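Local coordinates for phosphatidylinositol 4,5-bisphosphate-binding protein SLM1 (Saccharomyces cerevisiae, PDB 4A6H) that binds phosphatidylinositol 4,5-bisphosphate at the membrane and, together with SLM2, acts as an effector of TORC2 and calcineurin signalling, at residues A[54-65]-A[103-114]. Numbering follows the deposited sequence.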
loop_
_atom_site.group_PDB
_atom_site.type_symbol
_atom_site.label_atom_id
_atom_site.label_comp_id
_atom_site.label_asym_id
_atom_site.label_seq_id
_atom_site.Cartn_x
_atom_site.Cartn_y
_atom_site.Cartn_z
ATOM N N LEU A 54 -3.478 -0.454 -11.252
ATOM C CA LEU A 54 -4.781 -0.618 -10.632
ATOM C C LEU A 54 -5.636 0.642 -10.775
ATOM O O LEU A 54 -6.857 0.554 -10.754
ATOM C CB LEU A 54 -4.631 -0.985 -9.159
ATOM C CG LEU A 54 -3.916 -2.302 -8.893
ATOM C CD1 LEU A 54 -3.850 -2.560 -7.395
ATOM C CD2 LEU A 54 -4.622 -3.421 -9.631
ATOM N N SER A 55 -4.983 1.787 -10.945
ATOM C CA SER A 55 -5.676 3.070 -11.051
ATOM C C SER A 55 -6.599 3.085 -12.254
ATOM O O SER A 55 -7.536 3.881 -12.315
ATOM C CB SER A 55 -4.658 4.200 -11.188
ATOM O OG SER A 55 -3.922 4.073 -12.390
ATOM N N GLU A 56 -6.336 2.218 -13.225
ATOM C CA GLU A 56 -7.153 2.206 -14.429
ATOM C C GLU A 56 -7.745 0.841 -14.747
ATOM O O GLU A 56 -8.072 0.556 -15.898
ATOM C CB GLU A 56 -6.392 2.776 -15.632
ATOM C CG GLU A 56 -5.966 4.241 -15.474
ATOM C CD GLU A 56 -7.132 5.192 -15.225
ATOM O OE1 GLU A 56 -8.278 4.873 -15.609
ATOM O OE2 GLU A 56 -6.892 6.270 -14.638
ATOM N N CYS A 57 -7.894 0.012 -13.717
ATOM C CA CYS A 57 -8.580 -1.267 -13.845
ATOM C C CYS A 57 -9.708 -1.373 -12.843
ATOM O O CYS A 57 -9.699 -0.714 -11.805
ATOM C CB CYS A 57 -7.612 -2.433 -13.616
ATOM S SG CYS A 57 -6.306 -2.564 -14.849
ATOM N N THR A 58 -10.686 -2.207 -13.167
ATOM C CA THR A 58 -11.729 -2.581 -12.221
ATOM C C THR A 58 -11.974 -4.082 -12.298
ATOM O O THR A 58 -11.587 -4.733 -13.268
ATOM C CB THR A 58 -13.064 -1.860 -12.502
ATOM O OG1 THR A 58 -13.513 -2.151 -13.834
ATOM C CG2 THR A 58 -12.917 -0.357 -12.327
ATOM N N VAL A 59 -12.594 -4.645 -11.265
ATOM C CA VAL A 59 -13.068 -6.018 -11.352
ATOM C C VAL A 59 -14.580 -5.992 -11.417
ATOM O O VAL A 59 -15.248 -5.336 -10.608
ATOM C CB VAL A 59 -12.549 -6.933 -10.214
ATOM C CG1 VAL A 59 -11.047 -7.206 -10.405
ATOM C CG2 VAL A 59 -12.833 -6.330 -8.842
ATOM N N THR A 60 -15.123 -6.681 -12.407
ATOM C CA THR A 60 -16.528 -6.516 -12.717
ATOM C C THR A 60 -17.322 -7.740 -12.282
ATOM O O THR A 60 -18.071 -7.689 -11.304
ATOM C CB THR A 60 -16.723 -6.191 -14.204
ATOM O OG1 THR A 60 -16.033 -7.161 -14.999
ATOM C CG2 THR A 60 -16.154 -4.810 -14.520
ATOM N N GLU A 61 -17.159 -8.845 -12.988
ATOM C CA GLU A 61 -17.911 -10.036 -12.642
ATOM C C GLU A 61 -17.027 -11.169 -12.159
ATOM O O GLU A 61 -15.800 -11.163 -12.357
ATOM C CB GLU A 61 -18.791 -10.496 -13.804
ATOM C CG GLU A 61 -18.089 -10.562 -15.128
ATOM C CD GLU A 61 -18.988 -11.046 -16.248
ATOM O OE1 GLU A 61 -19.891 -11.872 -15.994
ATOM O OE2 GLU A 61 -18.784 -10.598 -17.393
ATOM N N HIS A 62 -17.660 -12.130 -11.506
ATOM C CA HIS A 62 -17.003 -13.346 -11.099
ATOM C C HIS A 62 -17.970 -14.516 -11.096
ATOM O O HIS A 62 -19.195 -14.348 -11.130
ATOM C CB HIS A 62 -16.336 -13.187 -9.728
ATOM C CG HIS A 62 -17.301 -12.981 -8.607
ATOM N ND1 HIS A 62 -18.097 -13.995 -8.121
ATOM C CD2 HIS A 62 -17.606 -11.879 -7.881
ATOM C CE1 HIS A 62 -18.854 -13.527 -7.142
ATOM N NE2 HIS A 62 -18.577 -12.245 -6.978
ATOM N N SER A 63 -17.412 -15.713 -11.073
ATOM C CA SER A 63 -18.220 -16.917 -11.050
ATOM C C SER A 63 -19.113 -16.958 -9.824
ATOM O O SER A 63 -18.736 -16.479 -8.758
ATOM C CB SER A 63 -17.334 -18.166 -11.019
ATOM O OG SER A 63 -16.389 -18.186 -12.074
ATOM N N ARG A 64 -20.288 -17.555 -9.978
ATOM C CA ARG A 64 -21.076 -17.951 -8.820
ATOM C C ARG A 64 -20.609 -19.336 -8.375
ATOM O O ARG A 64 -20.251 -20.170 -9.206
ATOM C CB ARG A 64 -22.565 -17.975 -9.162
ATOM C CG ARG A 64 -23.162 -16.609 -9.430
ATOM C CD ARG A 64 -24.659 -16.717 -9.646
ATOM N NE ARG A 64 -25.324 -17.432 -8.560
ATOM C CZ ARG A 64 -26.603 -17.794 -8.580
ATOM N NH1 ARG A 64 -27.355 -17.511 -9.634
ATOM N NH2 ARG A 64 -27.132 -18.441 -7.549
ATOM N N LYS A 65 -20.603 -19.583 -7.068
ATOM C CA LYS A 65 -20.107 -20.859 -6.563
ATOM C C LYS A 65 -20.958 -22.034 -7.043
ATOM O O LYS A 65 -22.164 -21.897 -7.269
ATOM C CB LYS A 65 -19.995 -20.859 -5.033
ATOM C CG LYS A 65 -19.367 -22.130 -4.465
ATOM C CD LYS A 65 -19.101 -22.012 -2.973
ATOM C CE LYS A 65 -18.604 -23.330 -2.389
ATOM N NZ LYS A 65 -17.319 -23.791 -2.986
ATOM N N TYR A 103 -13.156 -21.412 -5.864
ATOM C CA TYR A 103 -14.045 -20.275 -5.660
ATOM C C TYR A 103 -13.501 -19.377 -4.560
ATOM O O TYR A 103 -13.458 -18.162 -4.707
ATOM C CB TYR A 103 -15.465 -20.746 -5.302
ATOM C CG TYR A 103 -16.411 -19.622 -4.963
ATOM C CD1 TYR A 103 -17.062 -18.911 -5.963
ATOM C CD2 TYR A 103 -16.653 -19.260 -3.640
ATOM C CE1 TYR A 103 -17.927 -17.869 -5.654
ATOM C CE2 TYR A 103 -17.508 -18.221 -3.327
ATOM C CZ TYR A 103 -18.143 -17.531 -4.333
ATOM O OH TYR A 103 -19.002 -16.502 -4.015
ATOM N N GLU A 104 -13.081 -19.984 -3.451
ATOM C CA GLU A 104 -12.622 -19.216 -2.295
ATOM C C GLU A 104 -11.369 -18.398 -2.623
ATOM O O GLU A 104 -11.258 -17.239 -2.222
ATOM C CB GLU A 104 -12.354 -20.149 -1.107
ATOM C CG GLU A 104 -13.442 -21.202 -0.881
ATOM C CD GLU A 104 -13.166 -22.508 -1.617
ATOM O OE1 GLU A 104 -12.313 -23.291 -1.142
ATOM O OE2 GLU A 104 -13.802 -22.757 -2.666
ATOM N N SER A 105 -10.432 -19.000 -3.352
ATOM C CA SER A 105 -9.222 -18.292 -3.738
ATOM C C SER A 105 -9.580 -17.162 -4.688
ATOM O O SER A 105 -9.056 -16.050 -4.577
ATOM C CB SER A 105 -8.229 -19.237 -4.409
ATOM O OG SER A 105 -7.095 -18.523 -4.867
ATOM N N MET A 106 -10.463 -17.463 -5.636
ATOM C CA MET A 106 -10.899 -16.447 -6.580
ATOM C C MET A 106 -11.497 -15.260 -5.833
ATOM O O MET A 106 -11.220 -14.103 -6.163
ATOM C CB MET A 106 -11.899 -17.033 -7.581
ATOM C CG MET A 106 -12.545 -16.014 -8.520
ATOM S SD MET A 106 -13.900 -15.085 -7.779
ATOM C CE MET A 106 -15.173 -16.340 -7.827
ATOM N N MET A 107 -12.309 -15.532 -4.814
ATOM C CA MET A 107 -12.957 -14.440 -4.107
ATOM C C MET A 107 -11.956 -13.625 -3.291
ATOM O O MET A 107 -12.119 -12.418 -3.140
ATOM C CB MET A 107 -14.101 -14.942 -3.231
ATOM C CG MET A 107 -15.355 -15.336 -4.023
ATOM S SD MET A 107 -16.031 -14.005 -5.042
ATOM C CE MET A 107 -16.576 -12.831 -3.801
ATOM N N SER A 108 -10.910 -14.270 -2.796
ATOM C CA SER A 108 -9.836 -13.522 -2.142
ATOM C C SER A 108 -9.170 -12.539 -3.118
ATOM O O SER A 108 -8.960 -11.372 -2.791
ATOM C CB SER A 108 -8.810 -14.465 -1.520
ATOM O OG SER A 108 -7.741 -13.739 -0.937
ATOM N N TRP A 109 -8.857 -13.008 -4.325
ATOM C CA TRP A 109 -8.308 -12.124 -5.350
ATOM C C TRP A 109 -9.301 -11.016 -5.707
ATOM O O TRP A 109 -8.934 -9.841 -5.783
ATOM C CB TRP A 109 -7.965 -12.920 -6.608
ATOM C CG TRP A 109 -6.672 -13.673 -6.516
ATOM C CD1 TRP A 109 -6.512 -15.012 -6.296
ATOM C CD2 TRP A 109 -5.354 -13.119 -6.619
ATOM N NE1 TRP A 109 -5.172 -15.329 -6.277
ATOM C CE2 TRP A 109 -4.440 -14.188 -6.487
ATOM C CE3 TRP A 109 -4.855 -11.832 -6.857
ATOM C CZ2 TRP A 109 -3.056 -13.999 -6.546
ATOM C CZ3 TRP A 109 -3.478 -11.650 -6.915
ATOM C CH2 TRP A 109 -2.602 -12.727 -6.764
ATOM N N PHE A 110 -10.555 -11.403 -5.941
ATOM C CA PHE A 110 -11.576 -10.468 -6.382
ATOM C C PHE A 110 -11.769 -9.372 -5.351
ATOM O O PHE A 110 -11.753 -8.197 -5.693
ATOM C CB PHE A 110 -12.907 -11.203 -6.623
ATOM C CG PHE A 110 -13.996 -10.317 -7.166
ATOM C CD1 PHE A 110 -14.149 -10.143 -8.536
ATOM C CD2 PHE A 110 -14.842 -9.634 -6.306
ATOM C CE1 PHE A 110 -15.145 -9.313 -9.041
ATOM C CE2 PHE A 110 -15.838 -8.807 -6.804
ATOM C CZ PHE A 110 -15.985 -8.645 -8.174
ATOM N N ASP A 111 -11.922 -9.750 -4.087
ATOM C CA ASP A 111 -12.191 -8.737 -3.056
ATOM C C ASP A 111 -10.979 -7.850 -2.758
ATOM O O ASP A 111 -11.127 -6.643 -2.541
ATOM C CB ASP A 111 -12.699 -9.370 -1.766
ATOM C CG ASP A 111 -14.076 -9.968 -1.907
ATOM O OD1 ASP A 111 -14.851 -9.505 -2.768
ATOM O OD2 ASP A 111 -14.374 -10.910 -1.147
ATOM N N ASN A 112 -9.777 -8.429 -2.778
ATOM C CA ASN A 112 -8.571 -7.633 -2.611
ATOM C C ASN A 112 -8.387 -6.636 -3.758
ATOM O O ASN A 112 -7.999 -5.497 -3.537
ATOM C CB ASN A 112 -7.338 -8.526 -2.440
ATOM C CG ASN A 112 -7.136 -8.971 -1.004
ATOM O OD1 ASN A 112 -6.448 -8.303 -0.233
ATOM N ND2 ASN A 112 -7.736 -10.098 -0.636
ATOM N N LEU A 113 -8.712 -7.047 -4.982
ATOM C CA LEU A 113 -8.622 -6.132 -6.117
ATOM C C LEU A 113 -9.688 -5.053 -6.029
ATOM O O LEU A 113 -9.415 -3.878 -6.293
ATOM C CB LEU A 113 -8.777 -6.895 -7.433
ATOM C CG LEU A 113 -7.488 -7.598 -7.850
ATOM C CD1 LEU A 113 -7.761 -8.734 -8.838
ATOM C CD2 LEU A 113 -6.485 -6.611 -8.448
ATOM N N LYS A 114 -10.895 -5.460 -5.648
ATOM C CA LYS A 114 -12.029 -4.552 -5.563
ATOM C C LYS A 114 -11.741 -3.380 -4.636
ATOM O O LYS A 114 -12.027 -2.239 -4.986
ATOM C CB LYS A 114 -13.273 -5.308 -5.106
ATOM C CG LYS A 114 -14.511 -4.427 -5.021
ATOM C CD LYS A 114 -15.721 -5.184 -4.472
ATOM C CE LYS A 114 -15.526 -5.551 -3.007
ATOM N NZ LYS A 114 -16.830 -5.892 -2.355
#
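Phe110 of helix 103-114 wedges between Val59 and His62 of strand 57-62, its CG anti to the backbone N (chi1 -176°), which carries the ring out from the helix toward the strand. Against one face lies the methyl CG2 of Val59, a CH-pi contact 4.0 Å from the ring centre; against the opposite face His62 drives its edge, CD2 foremost, in a T-shaped pair with the planes at 74°. A flat ring suits this slot, since both faces are filled while the rim meets the carbonyl oxygen of Thr60.

The imidazole of His62 is itself a bump in a hollow. Met107 folds back so that SD sits squarely over one ring face, 3.6 Å from the centroid, while Met106 SD touches CB of His62 at 3.7 Å; unbranched, bendable methionines can mould themselves round such a ring. Just past the end of the strand, Ser63 O lies near the imidazole plane and accepts from His62 ND1 at 2.6 Å, which, with the packing on face and edge, helps set the ring's rotation.

This chain is the PH domain of the longer protein, and in the pleckstrin homology fold the C-terminal helix closes one end of a strongly bent antiparallel beta barrel; here it meets the edge strand 57-62 at 135°, the axes 8.2 Å apart at the closest. Toward the helix's C-terminal end, Val59 CG1 nestles against Leu113 CB, and Leu113 CD2 meets Leu54 CD2 at 3.9 Å; these branched chains cross at about a right angle, and Leu113 also touches Phe80 and Leu29.

At the other end, Lys65 lays its aliphatic stem across the Tyr103 ring, CB almost over the centroid at 3.6 Å, then bends at its last torsion, bringing NZ into a long salt bridge with Glu104 OE2 (3.7 Å). Ser63 O meets the edge of the same tyrosine ring, while Ser63 OG is bonded to the backbone N of Lys79, a residue of an inositol-4-phosphate pocket.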